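Local coordinates for protein acetone carboxylase alpha subunit (Xanthobacter autotrophicus Py2, PDB 5M45) that serves as a manganese-binding subunit of a six-chain enzyme assembly and carries a domain of the hydantoinase B/oxoprolinase family, at residues I78-V84 / L232-T236; H150-H155 / V173-T179; G185-T189 / S398-H402. All blocks are in the same frame, centred on the assembly; numbering follows the deposited sequence.

Interaction 1 of 3, residues I78-V84 / L232-T236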
loop_
_atom_site.group_PDB
_atom_site.type_symbol
_atom_site.label_atom_id
_atom_site.label_comp_id
_atom_site.label_asym_id
_atom_site.label_seq_id
_atom_site.Cartn_x
_atom_site.Cartn_y
_atom_site.Cartn_z
ATOM N N ILE A 78 -22.694 2.522 15.523
ATOM C CA ILE A 78 -22.276 1.344 14.792
ATOM C C ILE A 78 -20.851 0.887 15.129
ATOM O O ILE A 78 -20.549 -0.315 15.077
ATOM C CB ILE A 78 -22.439 1.580 13.257
ATOM C CG1 ILE A 78 -23.935 1.738 12.921
ATOM C CG2 ILE A 78 -21.818 0.439 12.438
ATOM C CD1 ILE A 78 -24.215 2.392 11.589
ATOM N N ALA A 79 -19.980 1.843 15.465
ATOM C CA ALA A 79 -18.546 1.594 15.539
ATOM C C ALA A 79 -18.122 0.770 16.768
ATOM O O ALA A 79 -18.745 0.875 17.835
ATOM C CB ALA A 79 -17.799 2.918 15.516
ATOM N N ALA A 80 -17.078 -0.034 16.604
ATOM C CA ALA A 80 -16.376 -0.699 17.709
ATOM C C ALA A 80 -15.263 0.129 18.295
ATOM O O ALA A 80 -14.948 -0.034 19.477
ATOM C CB ALA A 80 -15.814 -2.056 17.262
ATOM N N SER A 81 -14.672 1.001 17.498
ATOM C CA SER A 81 -13.568 1.862 17.948
ATOM C C SER A 81 -14.087 3.043 18.817
ATOM O O SER A 81 -14.950 3.808 18.353
ATOM C CB SER A 81 -12.826 2.458 16.735
ATOM O OG SER A 81 -11.875 3.453 17.155
ATOM N N PRO A 82 -13.545 3.206 20.048
ATOM C CA PRO A 82 -13.970 4.336 20.883
ATOM C C PRO A 82 -13.698 5.726 20.297
ATOM O O PRO A 82 -14.375 6.675 20.651
ATOM C CB PRO A 82 -13.166 4.171 22.168
ATOM C CG PRO A 82 -12.726 2.740 22.198
ATOM C CD PRO A 82 -12.714 2.238 20.777
ATOM N N ILE A 83 -12.724 5.822 19.410
ATOM C CA ILE A 83 -12.389 7.064 18.684
ATOM C C ILE A 83 -13.641 7.626 17.986
ATOM O O ILE A 83 -13.916 8.839 18.055
ATOM C CB ILE A 83 -11.233 6.836 17.699
ATOM C CG1 ILE A 83 -9.927 6.449 18.437
ATOM C CG2 ILE A 83 -10.980 8.074 16.826
ATOM C CD1 ILE A 83 -8.819 5.932 17.527
ATOM N N VAL A 84 -14.400 6.731 17.352
ATOM C CA VAL A 84 -15.650 7.090 16.680
ATOM C C VAL A 84 -16.866 7.058 17.626
ATOM O O VAL A 84 -17.608 8.048 17.750
ATOM C CB VAL A 84 -15.866 6.191 15.444
ATOM C CG1 VAL A 84 -17.258 6.430 14.824
ATOM C CG2 VAL A 84 -14.754 6.438 14.412
ATOM N N LEU A 232 -16.234 -1.889 10.879
ATOM C CA LEU A 232 -17.355 -1.193 11.483
ATOM C C LEU A 232 -17.299 0.347 11.255
ATOM O O LEU A 232 -18.356 1.002 11.193
ATOM C CB LEU A 232 -17.549 -1.591 12.958
ATOM C CG LEU A 232 -18.061 -3.036 13.132
ATOM C CD1 LEU A 232 -17.842 -3.577 14.534
ATOM C CD2 LEU A 232 -19.526 -3.162 12.751
ATOM N N ASP A 233 -16.095 0.929 11.134
ATOM C CA ASP A 233 -15.966 2.342 10.734
ATOM C C ASP A 233 -16.513 2.573 9.307
ATOM O O ASP A 233 -17.162 3.597 9.029
ATOM C CB ASP A 233 -14.506 2.857 10.880
ATOM C CG ASP A 233 -14.080 3.037 12.364
ATOM O OD1 ASP A 233 -14.953 3.080 13.282
ATOM O OD2 ASP A 233 -12.847 3.146 12.647
ATOM N N GLU A 234 -16.304 1.602 8.417
ATOM C CA GLU A 234 -16.848 1.690 7.080
ATOM C C GLU A 234 -18.395 1.647 7.059
ATOM O O GLU A 234 -19.035 2.435 6.352
ATOM C CB GLU A 234 -16.229 0.627 6.152
ATOM C CG GLU A 234 -16.860 0.533 4.757
ATOM C CD GLU A 234 -16.042 -0.333 3.804
ATOM O OE1 GLU A 234 -15.796 -1.521 4.136
ATOM O OE2 GLU A 234 -15.653 0.190 2.728
ATOM N N ARG A 235 -18.985 0.722 7.816
ATOM C CA ARG A 235 -20.450 0.652 7.917
ATOM C C ARG A 235 -21.033 1.938 8.534
ATOM O O ARG A 235 -22.098 2.388 8.093
ATOM C CB ARG A 235 -20.917 -0.603 8.678
ATOM C CG ARG A 235 -20.456 -1.921 8.028
ATOM C CD ARG A 235 -21.048 -2.116 6.610
ATOM N NE ARG A 235 -20.580 -3.315 5.982
ATOM C CZ ARG A 235 -21.017 -3.784 4.803
ATOM N NH1 ARG A 235 -20.517 -4.901 4.290
ATOM N NH2 ARG A 235 -21.949 -3.160 4.095
ATOM N N THR A 236 -20.322 2.527 9.513
ATOM C CA THR A 236 -20.649 3.841 10.072
ATOM C C THR A 236 -20.756 4.943 9.007
ATOM O O THR A 236 -21.732 5.704 8.987
ATOM C CB THR A 236 -19.574 4.279 11.137
ATOM O OG1 THR A 236 -19.608 3.343 12.240
ATOM C CG2 THR A 236 -19.831 5.659 11.658
HETATM O O HOH W 1 -11.667 4.482 14.585
HETATM O O HOH W 2 -15.168 0.712 14.466
#

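Interaction 2 of 3, residues H150-H155 / V173-T179. With MN (manganese (II) ion), chain M.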
loop_
_atom_site.group_PDB
_atom_site.type_symbol
_atom_site.label_atom_id
_atom_site.label_comp_id
_atom_site.label_asym_id
_atom_site.label_seq_id
_atom_site.Cartn_x
_atom_site.Cartn_y
_atom_site.Cartn_z
ATOM N N HIS A 150 -4.430 13.030 6.324
ATOM C CA HIS A 150 -3.550 11.853 6.439
ATOM C C HIS A 150 -4.333 10.592 6.094
ATOM O O HIS A 150 -5.562 10.631 6.075
ATOM C CB HIS A 150 -2.866 11.741 7.840
ATOM C CG HIS A 150 -3.796 11.579 9.006
ATOM N ND1 HIS A 150 -3.341 11.257 10.262
ATOM C CD2 HIS A 150 -5.141 11.679 9.122
ATOM C CE1 HIS A 150 -4.353 11.237 11.116
ATOM N NE2 HIS A 150 -5.455 11.490 10.450
ATOM N N PRO A 151 -3.640 9.475 5.824
ATOM C CA PRO A 151 -4.357 8.251 5.418
ATOM C C PRO A 151 -5.407 7.698 6.406
ATOM O O PRO A 151 -6.431 7.169 5.962
ATOM C CB PRO A 151 -3.234 7.246 5.170
ATOM C CG PRO A 151 -2.049 8.117 4.779
ATOM C CD PRO A 151 -2.166 9.320 5.677
ATOM N N CYS A 152 -5.231 7.882 7.716
ATOM C CA CYS A 152 -6.209 7.407 8.681
ATOM C C CYS A 152 -7.607 8.085 8.676
ATOM O O CYS A 152 -8.542 7.577 9.327
ATOM C CB CYS A 152 -5.635 7.379 10.090
ATOM S SG CYS A 152 -4.531 5.959 10.349
ATOM N N ASP A 153 -7.757 9.226 7.981
ATOM C CA ASP A 153 -9.066 9.813 7.805
ATOM C C ASP A 153 -9.682 9.310 6.487
ATOM O O ASP A 153 -9.338 9.806 5.400
ATOM C CB ASP A 153 -9.010 11.324 7.870
ATOM C CG ASP A 153 -8.666 11.831 9.253
ATOM O OD1 ASP A 153 -8.873 11.080 10.245
ATOM O OD2 ASP A 153 -8.176 12.983 9.393
ATOM N N ILE A 154 -10.569 8.335 6.593
ATOM C CA ILE A 154 -11.149 7.708 5.421
ATOM C C ILE A 154 -12.489 8.366 5.053
ATOM O O ILE A 154 -13.382 8.513 5.928
ATOM C CB ILE A 154 -11.407 6.192 5.656
ATOM C CG1 ILE A 154 -10.148 5.473 6.205
ATOM C CG2 ILE A 154 -11.932 5.545 4.386
ATOM C CD1 ILE A 154 -8.979 5.442 5.251
ATOM N N HIS A 155 -12.620 8.739 3.780
ATOM C CA HIS A 155 -13.863 9.303 3.224
ATOM C C HIS A 155 -14.698 8.246 2.457
ATOM O O HIS A 155 -14.131 7.473 1.677
ATOM C CB HIS A 155 -13.614 10.445 2.214
ATOM C CG HIS A 155 -12.566 11.428 2.616
ATOM N ND1 HIS A 155 -11.848 12.152 1.685
ATOM C CD2 HIS A 155 -12.141 11.847 3.833
ATOM C CE1 HIS A 155 -11.008 12.967 2.317
ATOM N NE2 HIS A 155 -11.165 12.790 3.623
ATOM N N VAL A 173 -16.781 10.981 6.921
ATOM C CA VAL A 173 -15.395 10.666 7.317
ATOM C C VAL A 173 -15.351 10.066 8.712
ATOM O O VAL A 173 -16.110 10.505 9.597
ATOM C CB VAL A 173 -14.474 11.895 7.215
ATOM C CG1 VAL A 173 -14.974 13.046 8.101
ATOM C CG2 VAL A 173 -13.020 11.552 7.581
ATOM N N THR A 174 -14.489 9.061 8.908
ATOM C CA THR A 174 -14.122 8.565 10.247
ATOM C C THR A 174 -12.592 8.498 10.358
ATOM O O THR A 174 -11.915 8.036 9.420
ATOM C CB THR A 174 -14.615 7.131 10.540
ATOM O OG1 THR A 174 -14.156 6.250 9.510
ATOM C CG2 THR A 174 -16.124 7.043 10.616
ATOM N N HIS A 175 -12.050 8.924 11.488
ATOM C CA HIS A 175 -10.653 8.611 11.824
ATOM C C HIS A 175 -10.548 7.140 12.247
ATOM O O HIS A 175 -11.134 6.768 13.261
ATOM C CB HIS A 175 -10.118 9.499 12.962
ATOM C CG HIS A 175 -8.722 9.125 13.377
ATOM N ND1 HIS A 175 -7.605 9.821 12.978
ATOM C CD2 HIS A 175 -8.263 8.043 14.060
ATOM C CE1 HIS A 175 -6.518 9.205 13.420
ATOM N NE2 HIS A 175 -6.890 8.129 14.087
ATOM N N VAL A 176 -9.823 6.322 11.472
ATOM C CA VAL A 176 -9.624 4.869 11.801
ATOM C C VAL A 176 -8.323 4.664 12.586
ATOM O O VAL A 176 -7.397 5.508 12.525
ATOM C CB VAL A 176 -9.658 3.954 10.560
ATOM C CG1 VAL A 176 -10.948 4.189 9.766
ATOM C CG2 VAL A 176 -8.424 4.159 9.642
ATOM N N ILE A 177 -8.229 3.540 13.296
ATOM C CA ILE A 177 -7.106 3.303 14.204
ATOM C C ILE A 177 -5.765 3.200 13.446
ATOM O O ILE A 177 -4.763 3.808 13.866
ATOM C CB ILE A 177 -7.322 2.066 15.124
ATOM C CG1 ILE A 177 -8.576 2.258 15.981
ATOM C CG2 ILE A 177 -6.063 1.815 16.007
ATOM C CD1 ILE A 177 -9.037 0.991 16.696
ATOM N N ASP A 178 -5.731 2.440 12.354
ATOM C CA ASP A 178 -4.533 2.324 11.546
ATOM C C ASP A 178 -4.846 1.997 10.094
ATOM O O ASP A 178 -5.926 1.426 9.793
ATOM C CB ASP A 178 -3.505 1.327 12.123
ATOM C CG ASP A 178 -3.740 -0.136 11.684
ATOM O OD1 ASP A 178 -4.666 -0.804 12.207
ATOM O OD2 ASP A 178 -2.976 -0.654 10.832
ATOM N N THR A 179 -3.879 2.343 9.210
ATOM C CA THR A 179 -3.947 2.029 7.804
ATOM C C THR A 179 -2.751 1.203 7.317
ATOM O O THR A 179 -2.460 1.188 6.128
ATOM C CB THR A 179 -4.136 3.299 6.918
ATOM O OG1 THR A 179 -3.240 4.336 7.308
ATOM C CG2 THR A 179 -5.561 3.824 7.062
HETATM MN MN MN M . -7.463 11.670 11.611
#

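Interaction 3 of 3, residues G185-T189 / S398-H402. With ACT (acetate ion), chain N.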
loop_
_atom_site.group_PDB
_atom_site.type_symbol
_atom_site.label_atom_id
_atom_site.label_comp_id
_atom_site.label_asym_id
_atom_site.label_seq_id
_atom_site.Cartn_x
_atom_site.Cartn_y
_atom_site.Cartn_z
ATOM N N GLY A 185 0.160 2.588 14.544
ATOM C CA GLY A 185 -0.618 3.686 15.123
ATOM C C GLY A 185 -1.214 4.531 14.001
ATOM O O GLY A 185 -0.952 4.260 12.812
ATOM N N SER A 186 -1.979 5.570 14.363
ATOM C CA SER A 186 -2.547 6.506 13.375
ATOM C C SER A 186 -1.550 7.592 12.976
ATOM O O SER A 186 -1.486 7.971 11.805
ATOM C CB SER A 186 -3.811 7.187 13.899
ATOM O OG SER A 186 -4.724 6.329 14.575
ATOM N N MET A 187 -0.783 8.087 13.956
ATOM C CA MET A 187 0.157 9.211 13.798
ATOM C C MET A 187 1.595 8.683 13.721
ATOM O O MET A 187 2.479 9.044 14.498
ATOM C CB MET A 187 0.020 10.162 14.996
ATOM C CG MET A 187 -1.392 10.533 15.410
ATOM S SD MET A 187 -2.481 11.095 14.062
ATOM C CE MET A 187 -3.895 11.553 15.045
ATOM N N ALA A 188 1.792 7.771 12.768
ATOM C CA ALA A 188 2.885 6.821 12.813
ATOM C C ALA A 188 4.240 7.428 12.403
ATOM O O ALA A 188 4.299 8.380 11.606
ATOM C CB ALA A 188 2.552 5.670 11.887
ATOM N N THR A 189 5.293 6.857 12.992
ATOM C CA THR A 189 6.679 7.109 12.656
ATOM C C THR A 189 7.297 5.792 12.157
ATOM O O THR A 189 6.751 4.715 12.420
ATOM C CB THR A 189 7.492 7.554 13.870
ATOM O OG1 THR A 189 7.427 6.533 14.882
ATOM C CG2 THR A 189 6.945 8.846 14.442
ATOM N N SER A 398 1.439 10.810 7.576
ATOM C CA SER A 398 0.673 10.151 8.684
ATOM C C SER A 398 0.418 11.048 9.898
ATOM O O SER A 398 -0.599 10.874 10.566
ATOM C CB SER A 398 1.340 8.849 9.180
ATOM O OG SER A 398 1.119 7.766 8.271
ATOM N N TYR A 399 1.356 11.941 10.229
ATOM C CA TYR A 399 1.185 12.875 11.341
ATOM C C TYR A 399 1.356 14.353 10.907
ATOM O O TYR A 399 2.088 15.143 11.521
ATOM C CB TYR A 399 2.027 12.504 12.574
ATOM C CG TYR A 399 1.626 13.352 13.777
ATOM C CD1 TYR A 399 0.305 13.563 14.097
ATOM C CD2 TYR A 399 2.591 13.971 14.560
ATOM C CE1 TYR A 399 -0.066 14.370 15.181
ATOM C CE2 TYR A 399 2.240 14.794 15.646
ATOM C CZ TYR A 399 0.923 15.005 15.938
ATOM O OH TYR A 399 0.551 15.830 16.989
ATOM N N SER A 400 0.634 14.667 9.827
ATOM C CA SER A 400 0.495 16.016 9.264
ATOM C C SER A 400 0.290 17.092 10.347
ATOM O O SER A 400 0.820 18.216 10.271
ATOM C CB SER A 400 -0.755 16.030 8.364
ATOM O OG SER A 400 -0.472 16.937 7.352
ATOM N N TRP A 401 -0.526 16.738 11.321
ATOM C CA TRP A 401 -0.871 17.645 12.426
ATOM C C TRP A 401 0.317 18.258 13.135
ATOM O O TRP A 401 0.194 19.371 13.609
ATOM C CB TRP A 401 -1.717 16.926 13.506
ATOM C CG TRP A 401 -3.011 16.307 13.049
ATOM C CD1 TRP A 401 -3.328 14.983 13.075
ATOM C CD2 TRP A 401 -4.177 17.001 12.577
ATOM N NE1 TRP A 401 -4.644 14.799 12.683
ATOM C CE2 TRP A 401 -5.181 16.014 12.339
ATOM C CE3 TRP A 401 -4.484 18.346 12.328
ATOM C CZ2 TRP A 401 -6.437 16.340 11.851
ATOM C CZ3 TRP A 401 -5.756 18.657 11.857
ATOM C CH2 TRP A 401 -6.719 17.662 11.631
ATOM N N HIS A 402 1.423 17.544 13.273
ATOM C CA HIS A 402 2.612 18.070 14.026
ATOM C C HIS A 402 2.993 19.487 13.566
ATOM O O HIS A 402 3.193 20.407 14.387
ATOM C CB HIS A 402 3.788 17.133 13.825
ATOM C CG HIS A 402 4.977 17.398 14.694
ATOM N ND1 HIS A 402 4.899 17.499 16.062
ATOM C CD2 HIS A 402 6.290 17.532 14.383
ATOM C CE1 HIS A 402 6.109 17.700 16.562
ATOM N NE2 HIS A 402 6.974 17.720 15.560
HETATM C C ACT N . -7.548 13.343 13.563
HETATM O O ACT N . -6.477 12.864 13.125
HETATM O OXT ACT N . -8.633 13.073 13.005
HETATM C CH3 ACT N . -7.517 14.243 14.769
#

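Interaction 1 of 3, residues I78-V84 / L232-T236
Ile78, Ala79 and Ala80 lie against Leu232 and Thr236 in a buried, largely apolar contact between the turn that leads into the short helix 82-85 and one flank of the long helix 227-255. Ile78 gives up more surface than any other residue here. Its CB stands 3.5 Å from Thr236 OG1, the two side chains running past one another head to tail, while its CG2 rests 3.7 Å from Leu232 O. Ala79 and Ala80 suit a turn pressed close to a helix, since each adds just one methyl; that of Ala80, CB, meets Leu232 CD1 at 3.7 Å. Farther along, Val84 CG1 and Thr236 CG2 approach tip to tip.

The hydroxyl among these methyls is satisfied within its own helix. With chi1 at -63°, Thr236 OG1 sits beside its backbone N and donates to Leu232 O at 2.9 Å. The backbone N of Thr236 reaches the same oxygen from the opposite face of the carbonyl plane, so two donors grip it. The side chain of Arg235 touches Ile78 through its CB; its guanidinium leads away to the chain of another protein, where NH2 bonds to the backbone and NH1 pairs with an acidic side chain.

Asp233 links the segments through water. One water accepts from Ser81 OG at 2.8 Å and donates to Asp233 OD2 at 2.6 Å; a second accepts from Ser81 N and donates to Asp233 OD1 at 2.7 Å. Ser81 is the N-cap of helix 82-85, its OG taking a weak bond from Ile83 N, and a serine there can cap and donate at once. Because each carboxylate oxygen receives a water proton although Val84 CG2 packs 3.5 Å from OD1, Asp233 can probably keep its charge in this buried, mostly apolar setting.

Interaction 2 of 3, residues H150-H155 / V173-T179
Cys152, on the turn before strand 153-162, packs against His175 and Thr179 and has the largest buried area of this contact. Its CB lies over one face of the His175 ring, 27° off the ring normal, a CH-pi contact, and its SG stands 3.7 Å from Thr179 OG1. A small, weakly polar side chain fits here, between a ring and a hydroxyl. The backbone is gripped as well: Val176 N donates to Cys152 O at 2.8 Å.

Ile154 points to the face of the sheet that also carries Thr174, opposite Asp153 and His175. Its side chain crosses that of Val176 at a slant, CG1 to CG1 3.9 Å, and its CD1 reaches toward Thr179 CG2, tip to tip. Its main chain pairs with Thr174 through two bonds, one in each direction. This is the open end of the antiparallel hairpin 153-162/165-175, two central strands of the larger antiparallel sheet, with Asp153-His175 and His155-Val173 as non-hydrogen-bonded pairs.

Val173 buries its branches on the same face as Asp153 and His175: CG2, anti to its backbone N, touches Asp153 CB and sits in the plane of the His155 ring at its edge, 3.9 Å from CD2. Beta-branched valine suits both the strand and this cover.

Beside it the hairpin and the type I turn before it, His150 to Asp153, hold manganese. His150 NE2 and His175 ND1 bind at 2.3 Å each and Asp153 OD1 at 2.0 Å, with Asp153 OD2 a longer, weaker neighbour at 2.7 Å; both oxygens of an acetate ion, probably from the crystallisation liquor, complete the site. The histidine rings meet rim to rim, planes 48° apart. Each uses its other nitrogen to hold its rotation: His150 ND1 bonds to Ser398 O, and His175 NE2 to Ser186 OG.

Interaction 3 of 3, residues G185-T189 / S398-H402
The Tyr399 ring meets Met187 obliquely, while acetate O and Met187 SD lie at the edge of the Trp401 indole, with Met187 CE oblique to it. On one face of the tyrosine, above its centre, lies the backbone N of His402. Met187 CB comes closest to the ring at CD1, 3.5 Å, with CG following alongside. At the indole, Met187 SD is 5.2 Å from the centroid of the five-membered ring, while CE stops 4.0 Å from Trp401 CD1. Met187 thus makes two Met-aromatic contacts, and its flexible, polarisable chain suits a place beside two differently turned rings. The bend at chi2, -49°, carries the sulfur past the tyrosine, and an extended last torsion sends the methyl on to the indole.

Trp401 NE1 donates to acetate O at 2.7 Å and 151°, with the oxygen near the indole plane; Met187 CE stands 3.5 Å from the same oxygen. Elsewhere in the contact, Ser398 CB packs 3.8 Å from Ala188 N, small residues that let a loop and the lead-in to helix 401-422 come close. Ser398 OG turns to Asp197, and Ser186 OG to Ile177 O.

Between the segments themselves the contact is apolar and sulfur-aromatic. The indole N-H is directed at the acetate, probably from the crystallisation liquor, beside an apolar methyl, which is consistent with a wall of the metal pocket that pairs a donor with an apolar group.

How the interactions relate
All three contacts are buried, but they differ in place: the centre of interaction 1 is about 21 Å from the centre of the chain, farther than the others, and that of interaction 3 is the nearest, about 11 Å. Interaction 1 alone adjoins another protein chain. Interactions 1 and 2 meet where helix 227-255 backs the sheet, Asp233 packing on Thr174 and Val176, so 232-236 lies behind the metal-binding hairpin. Interactions 2 and 3 meet round the manganese, where 185-189 and 398-402 supply second-shell partners to the histidines. The chemistry shifts accordingly: apolar packing with bridging waters in interaction 1, strand pairing and metal coordination in interaction 2, sulfur-aromatic contacts beside the acetate in interaction 3.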